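TSC1 N-terminal domain (Chaetomium thermophilum, PDB 7A0M) probably binds lysosomal phosphoinositides and so contributes to bringing the TSC complex to the lysosome, where it regulates mTORC1 signalling. Local coordinates at residues T244-L247 / A248-L252; P321-P324 / E325-T328; S207-C210 / A211-N214; P227-G230 / N231-S235; V196-R199 / E200-N203. All coordinates share one frame; numbering follows the deposited sequence.

Overall arrangement
All five interactions are local, each joining successive turns of helix or a turn leading into one, in a chain without strands. Interactions 1 and 4 are buried, on helices 242-255 and 228-238: interaction 1 rests on backbone hydrogen bonds and an isoleucine laid against an asparagine, interaction 4 on aliphatic and aromatic pairs. Interactions 2, 3 and 5 are partly buried, 5 having the most exposed residues, three. Interactions 3 and 5 share helix 199-214: its C-terminal half is apolar on the inward side, whereas its start carries charges and an arginine that binds carbonyls. Interaction 2 opens helix 323-333 with a ring stacked on a carboxylate. Interaction 1 touches each of the other four.

Interaction 1: T244-L247 / A248-L252; sequences TVNL and ALIAL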
loop_
_atom_site.group_PDB
_atom_site.type_symbol
_atom_site.label_atom_id
_atom_site.label_comp_id
_atom_site.label_asym_id
_atom_site.label_seq_id
_atom_site.Cartn_x
_atom_site.Cartn_y
_atom_site.Cartn_z
ATOM N N THR B 244 0.665 -19.926 -23.476
ATOM C CA THR B 244 0.599 -21.118 -22.636
ATOM C C THR B 244 0.871 -20.777 -21.176
ATOM O O THR B 244 0.128 -21.193 -20.278
ATOM C CB THR B 244 1.594 -22.167 -23.133
ATOM O OG1 THR B 244 1.382 -22.405 -24.530
ATOM C CG2 THR B 244 1.416 -23.471 -22.370
ATOM N N VAL B 245 1.945 -20.025 -20.920
ATOM C CA VAL B 245 2.313 -19.681 -19.548
ATOM C C VAL B 245 1.220 -18.846 -18.890
ATOM O O VAL B 245 0.936 -18.996 -17.695
ATOM C CB VAL B 245 3.671 -18.956 -19.532
ATOM C CG1 VAL B 245 4.020 -18.507 -18.128
ATOM C CG2 VAL B 245 4.758 -19.861 -20.091
ATOM N N ASN B 246 0.583 -17.959 -19.660
ATOM C CA ASN B 246 -0.491 -17.141 -19.104
ATOM C C ASN B 246 -1.690 -17.993 -18.708
ATOM O O ASN B 246 -2.313 -17.749 -17.667
ATOM C CB ASN B 246 -0.905 -16.064 -20.106
ATOM C CG ASN B 246 -1.862 -15.052 -19.509
ATOM O OD1 ASN B 246 -1.492 -14.276 -18.628
ATOM N ND2 ASN B 246 -3.100 -15.053 -19.989
ATOM N N LEU B 247 -2.035 -18.990 -19.526
ATOM C CA LEU B 247 -3.089 -19.928 -19.152
ATOM C C LEU B 247 -2.739 -20.667 -17.866
ATOM O O LEU B 247 -3.563 -20.770 -16.950
ATOM C CB LEU B 247 -3.339 -20.920 -20.288
ATOM C CG LEU B 247 -4.160 -20.425 -21.476
ATOM C CD1 LEU B 247 -4.368 -21.548 -22.476
ATOM C CD2 LEU B 247 -5.495 -19.867 -21.008
ATOM N N ALA B 248 -1.516 -21.201 -17.787
ATOM C CA ALA B 248 -1.076 -21.884 -16.574
ATOM C C ALA B 248 -1.122 -20.956 -15.367
ATOM O O ALA B 248 -1.466 -21.384 -14.258
ATOM C CB ALA B 248 0.334 -22.440 -16.766
ATOM N N LEU B 249 -0.780 -19.681 -15.561
ATOM C CA LEU B 249 -0.787 -18.743 -14.444
ATOM C C LEU B 249 -2.210 -18.460 -13.976
ATOM O O LEU B 249 -2.459 -18.346 -12.770
ATOM C CB LEU B 249 -0.080 -17.447 -14.840
ATOM C CG LEU B 249 0.283 -16.521 -13.678
ATOM C CD1 LEU B 249 1.240 -17.223 -12.726
ATOM C CD2 LEU B 249 0.888 -15.224 -14.192
ATOM N N ILE B 250 -3.153 -18.345 -14.912
ATOM C CA ILE B 250 -4.549 -18.143 -14.537
ATOM C C ILE B 250 -5.055 -19.330 -13.728
ATOM O O ILE B 250 -5.743 -19.162 -12.714
ATOM C CB ILE B 250 -5.417 -17.899 -15.786
ATOM C CG1 ILE B 250 -5.064 -16.556 -16.427
ATOM C CG2 ILE B 250 -6.896 -17.946 -15.433
ATOM C CD1 ILE B 250 -5.810 -16.280 -17.715
ATOM N N ALA B 251 -4.714 -20.547 -14.158
ATOM C CA ALA B 251 -5.106 -21.732 -13.403
ATOM C C ALA B 251 -4.486 -21.727 -12.011
ATOM O O ALA B 251 -5.159 -22.049 -11.024
ATOM C CB ALA B 251 -4.708 -22.997 -14.164
ATOM N N LEU B 252 -3.207 -21.361 -11.910
ATOM C CA LEU B 252 -2.548 -21.324 -10.607
ATOM C C LEU B 252 -3.193 -20.294 -9.687
ATOM O O LEU B 252 -3.414 -20.564 -8.501
ATOM C CB LEU B 252 -1.058 -21.029 -10.779
ATOM C CG LEU B 252 -0.240 -20.964 -9.487
ATOM C CD1 LEU B 252 -0.268 -22.303 -8.764
ATOM C CD2 LEU B 252 1.192 -20.533 -9.768
#
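Ile-250 lies one turn beyond Asn-246 and leans back over it: CG1 of Ile-250 comes within 3.2 Å of Asn-246 O, and its CD1 reaches 3.7 Å from Asn-246 ND2, the two side chains crossing at a slant. The isoleucine can do this because CG1 sits beside its own backbone N (chi1 -68°), which directs the longer branch back toward the preceding turn. The same carbonyl is also held by a hydrogen bond from Ile-250 N to Asn-246 O of 2.9 Å, and so has methylene and N-H against it together. On another side of the helix, Ala-248 N meets Thr-244 O at 3.0 Å, close to straight at 170° and in the carbonyl plane. Beyond this first shell, Asn-246 OD1 accepts a hydrogen bond from Tyr-322 N, which fixes the amide that Ile-250 touches, while Thr-244 OG1 is hydrogen-bonded to Asn-203 OD1. Small Ala-248 and Ala-251 let helix 199-214 come close, through Phe-206 and Leu-209, and Leu-249 turns to Leu-277 of helix 267-278. A regular alpha helix packed between other helices in this way is consistent with the alpha-solenoid build of an all-helical domain.

Interaction 2: P321-P324 / E325-T328; sequences PYLP and EYFT
The ring of Tyr-322 and the carboxylate of Glu-325 are stacked, their planes only 2° apart, and one face of the ring also carries Glu-325 CB in a CH-pi contact, 3.9 Å from the ring centroid. The glutamate thus runs across the ring with its whole side chain: CB near CE2, CG against CZ on the same face, and CD 3.9 Å from Tyr-322 CD1. A bend at chi2 (80°) folds the acid back along the ring. At the edge of a second ring, that of Tyr-326, Leu-323 CD1 lies near the plane, 4.4 Å from CD2.

Tyr-322 occupies the N-cap position of helix 323-333, and its carbonyl accepts Tyr-326 N at 3.2 Å to close the first turn; Phe-327 N then binds Leu-323 O more directly, at 161°. Pro-324 suits this place, since a first-turn residue needs no N-H for the helix. Its CD lies 3.6 Å from Glu-325 OE1, which also approaches Tyr-322 O to 3.2 Å. As both are acceptors, this proximity may raise the affinity of the acid for a proton, although the positive end of the helix dipole would oppose that.

Tyr-322 also touches Ile-250 and Val-253 of helix 242-255. A serine in its place would probably leave the Glu-325 chain without its flat support, set it free to swing, and open a gap beside Ile-250 and Val-253. Farther along, Thr-328 OG1 is hydrogen-bonded to His-376 NE2 and Tyr-326 OH to Leu-270 O, and Phe-327 packs on Tyr-383 of the second subunit.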
loop_
_atom_site.group_PDB
_atom_site.type_symbol
_atom_site.label_atom_id
_atom_site.label_comp_id
_atom_site.label_asym_id
_atom_site.label_seq_id
_atom_site.Cartn_x
_atom_site.Cartn_y
_atom_site.Cartn_z
ATOM N N PRO B 321 0.120 -11.292 -19.292
ATOM C CA PRO B 321 -0.959 -10.396 -18.835
ATOM C C PRO B 321 -1.385 -10.615 -17.393
ATOM O O PRO B 321 -1.714 -9.645 -16.699
ATOM C CB PRO B 321 -2.101 -10.708 -19.814
ATOM C CG PRO B 321 -1.427 -11.256 -21.027
ATOM C CD PRO B 321 -0.242 -12.023 -20.516
ATOM N N TYR B 322 -1.397 -11.858 -16.917
ATOM C CA TYR B 322 -1.913 -12.173 -15.592
ATOM C C TYR B 322 -0.863 -12.049 -14.494
ATOM O O TYR B 322 -1.135 -12.429 -13.350
ATOM C CB TYR B 322 -2.513 -13.581 -15.581
ATOM C CG TYR B 322 -3.809 -13.686 -14.808
ATOM C CD1 TYR B 322 -4.957 -13.045 -15.255
ATOM C CD2 TYR B 322 -3.886 -14.429 -13.638
ATOM C CE1 TYR B 322 -6.145 -13.135 -14.555
ATOM C CE2 TYR B 322 -5.071 -14.526 -12.931
ATOM C CZ TYR B 322 -6.197 -13.878 -13.394
ATOM O OH TYR B 322 -7.378 -13.972 -12.696
ATOM N N LEU B 323 0.324 -11.536 -14.815
ATOM C CA LEU B 323 1.352 -11.348 -13.794
ATOM C C LEU B 323 0.918 -10.445 -12.640
ATOM O O LEU B 323 1.234 -10.785 -11.486
ATOM C CB LEU B 323 2.635 -10.815 -14.445
ATOM C CG LEU B 323 3.830 -10.604 -13.512
ATOM C CD1 LEU B 323 4.223 -11.911 -12.835
ATOM C CD2 LEU B 323 5.010 -10.013 -14.267
ATOM N N PRO B 324 0.236 -9.308 -12.854
ATOM C CA PRO B 324 -0.183 -8.497 -11.694
ATOM C C PRO B 324 -1.064 -9.248 -10.712
ATOM O O PRO B 324 -0.902 -9.091 -9.495
ATOM C CB PRO B 324 -0.932 -7.323 -12.341
ATOM C CG PRO B 324 -0.366 -7.221 -13.705
ATOM C CD PRO B 324 -0.072 -8.627 -14.127
ATOM N N GLU B 325 -1.998 -10.063 -11.207
ATOM C CA GLU B 325 -2.834 -10.855 -10.310
ATOM C C GLU B 325 -2.017 -11.894 -9.555
ATOM O O GLU B 325 -2.374 -12.264 -8.430
ATOM C CB GLU B 325 -3.959 -11.527 -11.100
ATOM C CG GLU B 325 -4.959 -10.557 -11.724
ATOM C CD GLU B 325 -4.460 -9.930 -13.015
ATOM O OE1 GLU B 325 -3.269 -10.104 -13.347
ATOM O OE2 GLU B 325 -5.260 -9.257 -13.698
ATOM N N TYR B 326 -0.924 -12.375 -10.152
ATOM C CA TYR B 326 -0.063 -13.329 -9.460
ATOM C C TYR B 326 0.674 -12.666 -8.304
ATOM O O TYR B 326 0.828 -13.264 -7.233
ATOM C CB TYR B 326 0.921 -13.955 -10.447
ATOM C CG TYR B 326 1.735 -15.092 -9.875
ATOM C CD1 TYR B 326 1.132 -16.096 -9.128
ATOM C CD2 TYR B 326 3.104 -15.171 -10.094
ATOM C CE1 TYR B 326 1.872 -17.142 -8.607
ATOM C CE2 TYR B 326 3.852 -16.214 -9.578
ATOM C CZ TYR B 326 3.230 -17.196 -8.836
ATOM O OH TYR B 326 3.971 -18.235 -8.320
ATOM N N PHE B 327 1.143 -11.430 -8.503
ATOM C CA PHE B 327 1.724 -10.670 -7.400
ATOM C C PHE B 327 0.721 -10.504 -6.266
ATOM O O PHE B 327 1.070 -10.655 -5.089
ATOM C CB PHE B 327 2.203 -9.305 -7.901
ATOM C CG PHE B 327 2.907 -8.476 -6.856
ATOM C CD1 PHE B 327 2.187 -7.733 -5.929
ATOM C CD2 PHE B 327 4.291 -8.424 -6.813
ATOM C CE1 PHE B 327 2.835 -6.971 -4.974
ATOM C CE2 PHE B 327 4.943 -7.660 -5.860
ATOM C CZ PHE B 327 4.214 -6.934 -4.941
ATOM N N THR B 328 -0.532 -10.191 -6.607
ATOM C CA THR B 328 -1.550 -9.958 -5.588
ATOM C C THR B 328 -1.796 -11.204 -4.747
ATOM O O THR B 328 -1.897 -11.123 -3.517
ATOM C CB THR B 328 -2.847 -9.490 -6.250
ATOM O OG1 THR B 328 -2.660 -8.178 -6.793
ATOM C CG2 THR B 328 -3.988 -9.460 -5.243
#

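Interaction 3: S207-C210 / A211-N214; sequences SLLC and AFVN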
loop_
_atom_site.group_PDB
_atom_site.type_symbol
_atom_site.label_atom_id
_atom_site.label_comp_id
_atom_site.label_asym_id
_atom_site.label_seq_id
_atom_site.Cartn_x
_atom_site.Cartn_y
_atom_site.Cartn_z
ATOM N N SER B 207 -7.156 -24.680 -20.474
ATOM C CA SER B 207 -8.447 -24.013 -20.620
ATOM C C SER B 207 -9.553 -24.805 -19.935
ATOM O O SER B 207 -10.399 -24.230 -19.238
ATOM C CB SER B 207 -8.768 -23.807 -22.100
ATOM O OG SER B 207 -7.822 -22.948 -22.713
ATOM N N LEU B 208 -9.565 -26.125 -20.126
ATOM C CA LEU B 208 -10.569 -26.960 -19.475
ATOM C C LEU B 208 -10.409 -26.939 -17.961
ATOM O O LEU B 208 -11.401 -26.994 -17.223
ATOM C CB LEU B 208 -10.479 -28.391 -20.005
ATOM C CG LEU B 208 -11.491 -29.397 -19.456
ATOM C CD1 LEU B 208 -12.907 -28.999 -19.838
ATOM C CD2 LEU B 208 -11.170 -30.793 -19.954
ATOM N N LEU B 209 -9.166 -26.868 -17.476
ATOM C CA LEU B 209 -8.938 -26.761 -16.039
ATOM C C LEU B 209 -9.547 -25.482 -15.477
ATOM O O LEU B 209 -10.169 -25.499 -14.409
ATOM C CB LEU B 209 -7.443 -26.823 -15.735
ATOM C CG LEU B 209 -7.050 -26.683 -14.262
ATOM C CD1 LEU B 209 -7.746 -27.734 -13.410
ATOM C CD2 LEU B 209 -5.540 -26.776 -14.100
ATOM N N CYS B 210 -9.369 -24.360 -16.181
ATOM C CA CYS B 210 -9.987 -23.110 -15.749
ATOM C C CYS B 210 -11.505 -23.233 -15.710
ATOM O O CYS B 210 -12.148 -22.775 -14.758
ATOM C CB CYS B 210 -9.564 -21.969 -16.673
ATOM S SG CYS B 210 -7.804 -21.555 -16.596
ATOM N N ALA B 211 -12.095 -23.846 -16.739
ATOM C CA ALA B 211 -13.540 -24.058 -16.742
ATOM C C ALA B 211 -13.960 -24.982 -15.607
ATOM O O ALA B 211 -15.034 -24.807 -15.019
ATOM C CB ALA B 211 -13.986 -24.621 -18.091
ATOM N N PHE B 212 -13.129 -25.978 -15.291
ATOM C CA PHE B 212 -13.446 -26.895 -14.201
ATOM C C PHE B 212 -13.460 -26.175 -12.857
ATOM O O PHE B 212 -14.431 -26.276 -12.099
ATOM C CB PHE B 212 -12.444 -28.047 -14.179
ATOM C CG PHE B 212 -12.674 -29.030 -13.067
ATOM C CD1 PHE B 212 -13.867 -29.730 -12.979
ATOM C CD2 PHE B 212 -11.697 -29.258 -12.114
ATOM C CE1 PHE B 212 -14.080 -30.635 -11.956
ATOM C CE2 PHE B 212 -11.904 -30.164 -11.089
ATOM C CZ PHE B 212 -13.096 -30.853 -11.011
ATOM N N VAL B 213 -12.386 -25.444 -12.545
ATOM C CA VAL B 213 -12.328 -24.702 -11.288
ATOM C C VAL B 213 -13.434 -23.659 -11.222
ATOM O O VAL B 213 -13.982 -23.387 -10.145
ATOM C CB VAL B 213 -10.934 -24.068 -11.113
ATOM C CG1 VAL B 213 -10.855 -23.286 -9.810
ATOM C CG2 VAL B 213 -9.855 -25.140 -11.158
ATOM N N ASN B 214 -13.797 -23.071 -12.365
ATOM C CA ASN B 214 -14.835 -22.046 -12.369
ATOM C C ASN B 214 -16.213 -22.643 -12.109
ATOM O O ASN B 214 -17.103 -21.947 -11.606
ATOM C CB ASN B 214 -14.821 -21.285 -13.693
ATOM C CG ASN B 214 -15.575 -19.972 -13.616
ATOM O OD1 ASN B 214 -15.060 -18.977 -13.101
ATOM N ND2 ASN B 214 -16.798 -19.960 -14.130
#
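Phe-212 N donates to Leu-208 O over 2.8 Å, the shortest bond of this turn, although at 147° it is not the straightest. That distinction belongs to Val-213 N and Leu-209 O, 2.9 Å apart and aligned at 175°. The carbonyl of Leu-209 is then covered from another direction, for Val-213 CG2 rests 3.3 Å from that oxygen. This methyl lies beside the backbone N of its own residue (chi1 180° for CG1), a placement that turns it back toward the preceding turn, where it meets Leu-209 CD1 at 4.0 Å. Leucine and valine run side by side here, pointing the same way, so that a methyl of each meets the other. The same Leu-209 CD1 also reaches the edge of the Phe-212 ring, 4.4 Å from CD2 and near the ring plane, and so bridges two partners that leave the helix in different directions.

Outside the helix, further packing surrounds these groups. Phe-212 is stacked with Phe-188 and leans on Pro-217 and Leu-220, while Leu-208 touches Leu-192 and Trp-152. Cys-210 faces Ile-250, and Ser-207 OG is hydrogen-bonded back to Asn-203 O within its own helix. The C-terminal half of helix 199-214 is thus packed against helices 142-153, 185-196 and 242-255, consistent with an alpha-solenoid.

Interaction 4: P227-G230 / N231-S235; sequences PLFG and NILQS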
loop_
_atom_site.group_PDB
_atom_site.type_symbol
_atom_site.label_atom_id
_atom_site.label_comp_id
_atom_site.label_asym_id
_atom_site.label_seq_id
_atom_site.Cartn_x
_atom_site.Cartn_y
_atom_site.Cartn_z
ATOM N N PRO B 227 -0.480 -35.420 -9.723
ATOM C CA PRO B 227 0.667 -34.773 -10.383
ATOM C C PRO B 227 0.330 -33.512 -11.166
ATOM O O PRO B 227 1.247 -32.898 -11.726
ATOM C CB PRO B 227 1.192 -35.870 -11.322
ATOM C CG PRO B 227 0.024 -36.768 -11.548
ATOM C CD PRO B 227 -0.741 -36.765 -10.264
ATOM N N LEU B 228 -0.938 -33.099 -11.230
ATOM C CA LEU B 228 -1.301 -31.962 -12.073
ATOM C C LEU B 228 -0.679 -30.662 -11.572
ATOM O O LEU B 228 -0.205 -29.850 -12.375
ATOM C CB LEU B 228 -2.821 -31.831 -12.161
ATOM C CG LEU B 228 -3.319 -30.688 -13.048
ATOM C CD1 LEU B 228 -2.736 -30.811 -14.445
ATOM C CD2 LEU B 228 -4.839 -30.668 -13.106
ATOM N N PHE B 229 -0.682 -30.443 -10.255
ATOM C CA PHE B 229 -0.176 -29.185 -9.706
ATOM C C PHE B 229 1.290 -28.969 -10.065
ATOM O O PHE B 229 1.679 -27.876 -10.497
ATOM C CB PHE B 229 -0.366 -29.159 -8.190
ATOM C CG PHE B 229 -0.069 -27.825 -7.567
ATOM C CD1 PHE B 229 -0.941 -26.760 -7.727
ATOM C CD2 PHE B 229 1.084 -27.635 -6.824
ATOM C CE1 PHE B 229 -0.666 -25.529 -7.155
ATOM C CE2 PHE B 229 1.363 -26.411 -6.249
ATOM C CZ PHE B 229 0.487 -25.356 -6.415
ATOM N N GLY B 230 2.122 -29.998 -9.885
ATOM C CA GLY B 230 3.528 -29.875 -10.229
ATOM C C GLY B 230 3.768 -29.582 -11.697
ATOM O O GLY B 230 4.726 -28.887 -12.047
ATOM N N ASN B 231 2.906 -30.097 -12.576
ATOM C CA ASN B 231 3.073 -29.853 -14.003
ATOM C C ASN B 231 2.590 -28.467 -14.406
ATOM O O ASN B 231 3.070 -27.915 -15.403
ATOM C CB ASN B 231 2.347 -30.929 -14.811
ATOM C CG ASN B 231 3.110 -32.239 -14.848
ATOM O OD1 ASN B 231 4.338 -32.252 -14.929
ATOM N ND2 ASN B 231 2.385 -33.350 -14.784
ATOM N N ILE B 232 1.639 -27.897 -13.664
ATOM C CA ILE B 232 1.298 -26.488 -13.850
ATOM C C ILE B 232 2.515 -25.616 -13.568
ATOM O O ILE B 232 2.866 -24.731 -14.358
ATOM C CB ILE B 232 0.110 -26.098 -12.954
ATOM C CG1 ILE B 232 -1.139 -26.894 -13.337
ATOM C CG2 ILE B 232 -0.156 -24.600 -13.047
ATOM C CD1 ILE B 232 -2.254 -26.808 -12.318
ATOM N N LEU B 233 3.173 -25.855 -12.431
ATOM C CA LEU B 233 4.384 -25.113 -12.098
ATOM C C LEU B 233 5.499 -25.403 -13.096
ATOM O O LEU B 233 6.303 -24.520 -13.416
ATOM C CB LEU B 233 4.835 -25.461 -10.681
ATOM C CG LEU B 233 3.801 -25.254 -9.571
ATOM C CD1 LEU B 233 4.437 -25.431 -8.199
ATOM C CD2 LEU B 233 3.137 -23.890 -9.683
ATOM N N GLN B 234 5.567 -26.640 -13.593
ATOM C CA GLN B 234 6.601 -26.994 -14.559
ATOM C C GLN B 234 6.411 -26.250 -15.875
ATOM O O GLN B 234 7.389 -25.815 -16.495
ATOM C CB GLN B 234 6.605 -28.506 -14.780
ATOM C CG GLN B 234 7.778 -29.026 -15.583
ATOM C CD GLN B 234 8.138 -30.451 -15.217
ATOM O OE1 GLN B 234 9.071 -31.030 -15.775
ATOM N NE2 GLN B 234 7.422 -31.015 -14.248
ATOM N N SER B 235 5.162 -26.103 -16.324
ATOM C CA SER B 235 4.892 -25.293 -17.507
ATOM C C SER B 235 5.283 -23.838 -17.277
ATOM O O SER B 235 5.847 -23.189 -18.166
ATOM C CB SER B 235 3.417 -25.397 -17.890
ATOM O OG SER B 235 3.114 -24.556 -18.992
#
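With CG opposite its backbone N (chi1 -171°), Phe-229 sends its ring out from the helix flank, while Leu-233, one turn on, takes the other choice and keeps CG beside its own N (chi1 -56°), bending back to meet it. Leu-233 CD1 thereby comes 3.8 Å from Phe-229 CE2, and its CG hangs above one face of the ring, toward the rim. A similar exchange pairs Leu-228 with Ile-232: CD1 of the isoleucine lies 4.1 Å from Leu-228 CG, and its CG1 is 3.2 Å from Leu-228 O.

That carbonyl is well used. Ile-232 N donates to Leu-228 O at 3.0 Å, and Asn-231 N adds a weak bond to it while sharing a second weak one with Pro-227 O, as the chain winds into its first turn. Leu-233 N to Phe-229 O, at 168°, is the straightest of the set. The amide of Asn-231 brings ND2 to 3.3 Å from Pro-227 O, but not in a direction that makes a hydrogen bond; its bond goes instead to Asn-193 OD1 on helix 185-196.

Phe-229 is boxed in further by Tyr-266 and Phe-259, whose rings meet it edge-to-face, and by Leu-252. Ile-232 packs on Leu-209, and Ser-235 OG is hydrogen-bonded to Asp-239. Here the opening turns of helix 228-238 pack against helices 185-196, 199-214 and 242-255, as in the stacked helices of an alpha-solenoid.

Interaction 5: V196-R199 / E200-N203; sequences VLRR and EHRN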
loop_
_atom_site.group_PDB
_atom_site.type_symbol
_atom_site.label_atom_id
_atom_site.label_comp_id
_atom_site.label_asym_id
_atom_site.label_seq_id
_atom_site.Cartn_x
_atom_site.Cartn_y
_atom_site.Cartn_z
ATOM N N VAL B 196 -2.067 -32.649 -20.148
ATOM C CA VAL B 196 -1.174 -31.528 -19.868
ATOM C C VAL B 196 0.258 -31.877 -20.252
ATOM O O VAL B 196 1.020 -31.007 -20.693
ATOM C CB VAL B 196 -1.286 -31.118 -18.387
ATOM C CG1 VAL B 196 -0.325 -29.983 -18.066
ATOM C CG2 VAL B 196 -2.714 -30.711 -18.063
ATOM N N LEU B 197 0.644 -33.148 -20.114
ATOM C CA LEU B 197 2.002 -33.559 -20.449
ATOM C C LEU B 197 2.269 -33.530 -21.948
ATOM O O LEU B 197 3.435 -33.507 -22.354
ATOM C CB LEU B 197 2.285 -34.956 -19.897
ATOM C CG LEU B 197 2.357 -35.071 -18.373
ATOM C CD1 LEU B 197 2.437 -36.528 -17.947
ATOM C CD2 LEU B 197 3.549 -34.290 -17.844
ATOM N N ARG B 198 1.227 -33.535 -22.774
ATOM C CA ARG B 198 1.393 -33.435 -24.217
ATOM C C ARG B 198 1.365 -31.971 -24.635
ATOM O O ARG B 198 0.423 -31.242 -24.307
ATOM C CB ARG B 198 0.304 -34.222 -24.949
ATOM C CG ARG B 198 0.447 -35.736 -24.849
ATOM C CD ARG B 198 1.699 -36.251 -25.556
ATOM N NE ARG B 198 2.825 -36.434 -24.641
ATOM C CZ ARG B 198 3.939 -35.709 -24.662
ATOM N NH1 ARG B 198 4.093 -34.746 -25.560
ATOM N NH2 ARG B 198 4.905 -35.953 -23.787
ATOM N N ARG B 199 2.407 -31.548 -25.355
ATOM C CA ARG B 199 2.519 -30.149 -25.762
ATOM C C ARG B 199 1.366 -29.736 -26.667
ATOM O O ARG B 199 0.809 -28.642 -26.515
ATOM C CB ARG B 199 3.860 -29.922 -26.459
ATOM C CG ARG B 199 3.848 -28.831 -27.514
ATOM C CD ARG B 199 5.142 -28.831 -28.305
ATOM N NE ARG B 199 5.501 -30.173 -28.752
ATOM C CZ ARG B 199 5.075 -30.722 -29.884
ATOM N NH1 ARG B 199 4.270 -30.044 -30.691
ATOM N NH2 ARG B 199 5.452 -31.951 -30.210
ATOM N N GLU B 200 0.988 -30.600 -27.610
ATOM C CA GLU B 200 -0.096 -30.289 -28.535
ATOM C C GLU B 200 -1.456 -30.200 -27.853
ATOM O O GLU B 200 -2.415 -29.744 -28.487
ATOM C CB GLU B 200 -0.142 -31.329 -29.659
ATOM C CG GLU B 200 -0.454 -32.751 -29.206
ATOM C CD GLU B 200 0.771 -33.491 -28.697
ATOM O OE1 GLU B 200 1.851 -32.869 -28.603
ATOM O OE2 GLU B 200 0.654 -34.697 -28.391
ATOM N N HIS B 201 -1.567 -30.615 -26.592
ATOM C CA HIS B 201 -2.832 -30.595 -25.872
ATOM C C HIS B 201 -2.811 -29.685 -24.651
ATOM O O HIS B 201 -3.817 -29.613 -23.936
ATOM C CB HIS B 201 -3.208 -32.013 -25.418
ATOM C CG HIS B 201 -3.533 -32.948 -26.539
ATOM N ND1 HIS B 201 -4.087 -32.524 -27.728
ATOM C CD2 HIS B 201 -3.381 -34.289 -26.652
ATOM C CE1 HIS B 201 -4.263 -33.564 -28.525
ATOM N NE2 HIS B 201 -3.843 -34.647 -27.896
ATOM N N ARG B 202 -1.701 -28.988 -24.395
ATOM C CA ARG B 202 -1.555 -28.247 -23.145
ATOM C C ARG B 202 -2.473 -27.031 -23.082
ATOM O O ARG B 202 -3.072 -26.757 -22.036
ATOM C CB ARG B 202 -0.099 -27.832 -22.962
ATOM C CG ARG B 202 0.229 -27.291 -21.586
ATOM C CD ARG B 202 1.729 -27.292 -21.381
ATOM N NE ARG B 202 2.270 -28.639 -21.529
ATOM C CZ ARG B 202 3.495 -28.912 -21.967
ATOM N NH1 ARG B 202 4.315 -27.927 -22.302
ATOM N NH2 ARG B 202 3.897 -30.172 -22.071
ATOM N N ASN B 203 -2.587 -26.281 -24.181
ATOM C CA ASN B 203 -3.431 -25.089 -24.177
ATOM C C ASN B 203 -4.886 -25.443 -23.894
ATOM O O ASN B 203 -5.554 -24.784 -23.088
ATOM C CB ASN B 203 -3.299 -24.343 -25.505
ATOM C CG ASN B 203 -1.971 -23.621 -25.640
ATOM O OD1 ASN B 203 -1.279 -23.381 -24.650
ATOM N ND2 ASN B 203 -1.612 -23.266 -26.868
#
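Arg-202 NE donates to Val-196 O over 2.8 Å, with the N-H aimed at 165° and the oxygen lying in the guanidinium plane. NH2 of the same group adds weak bonds to Val-196 O and to Leu-197 O, the latter 3.4 Å away, so the guanidinium edge gathers two carbonyls at the C-terminal end of helix 185-196. It is also committed elsewhere: NH1 forms a salt bridge with Asp-239, and NH2 reaches the carbonyl of Asp-307. A leucine in place of Arg-202 would probably leave the Val-196 carbonyl without its donor and Asp-239 without its charge partner, and the turn less firmly tied down.

The backbone closes the turn with His-201 N bonded to Arg-198 O at 3.1 Å, its donor well above the carbonyl plane. Round it, Glu-200 is folded with CG between its own N and carbonyl carbon (chi1 63°), and it runs alongside Arg-198, OE2 lying 3.4 Å from Arg-198 CD. Its OE1 lies over a face of the Arg-199 guanidinium, 4.0 Å from NH2, a proximity of charges with no N-H aimed at it; Arg-198 and Arg-199 both make their salt bridges to Asp-307. Glu-200 CG in turn covers the centre of the His-201 ring.

The short connection thus joins helix 185-196 to helix 199-214, with Val-196 packed on Leu-228 and Phe-206, and Arg-202 touching Ser-235 of helix 228-238 and Thr-244 of helix 242-255.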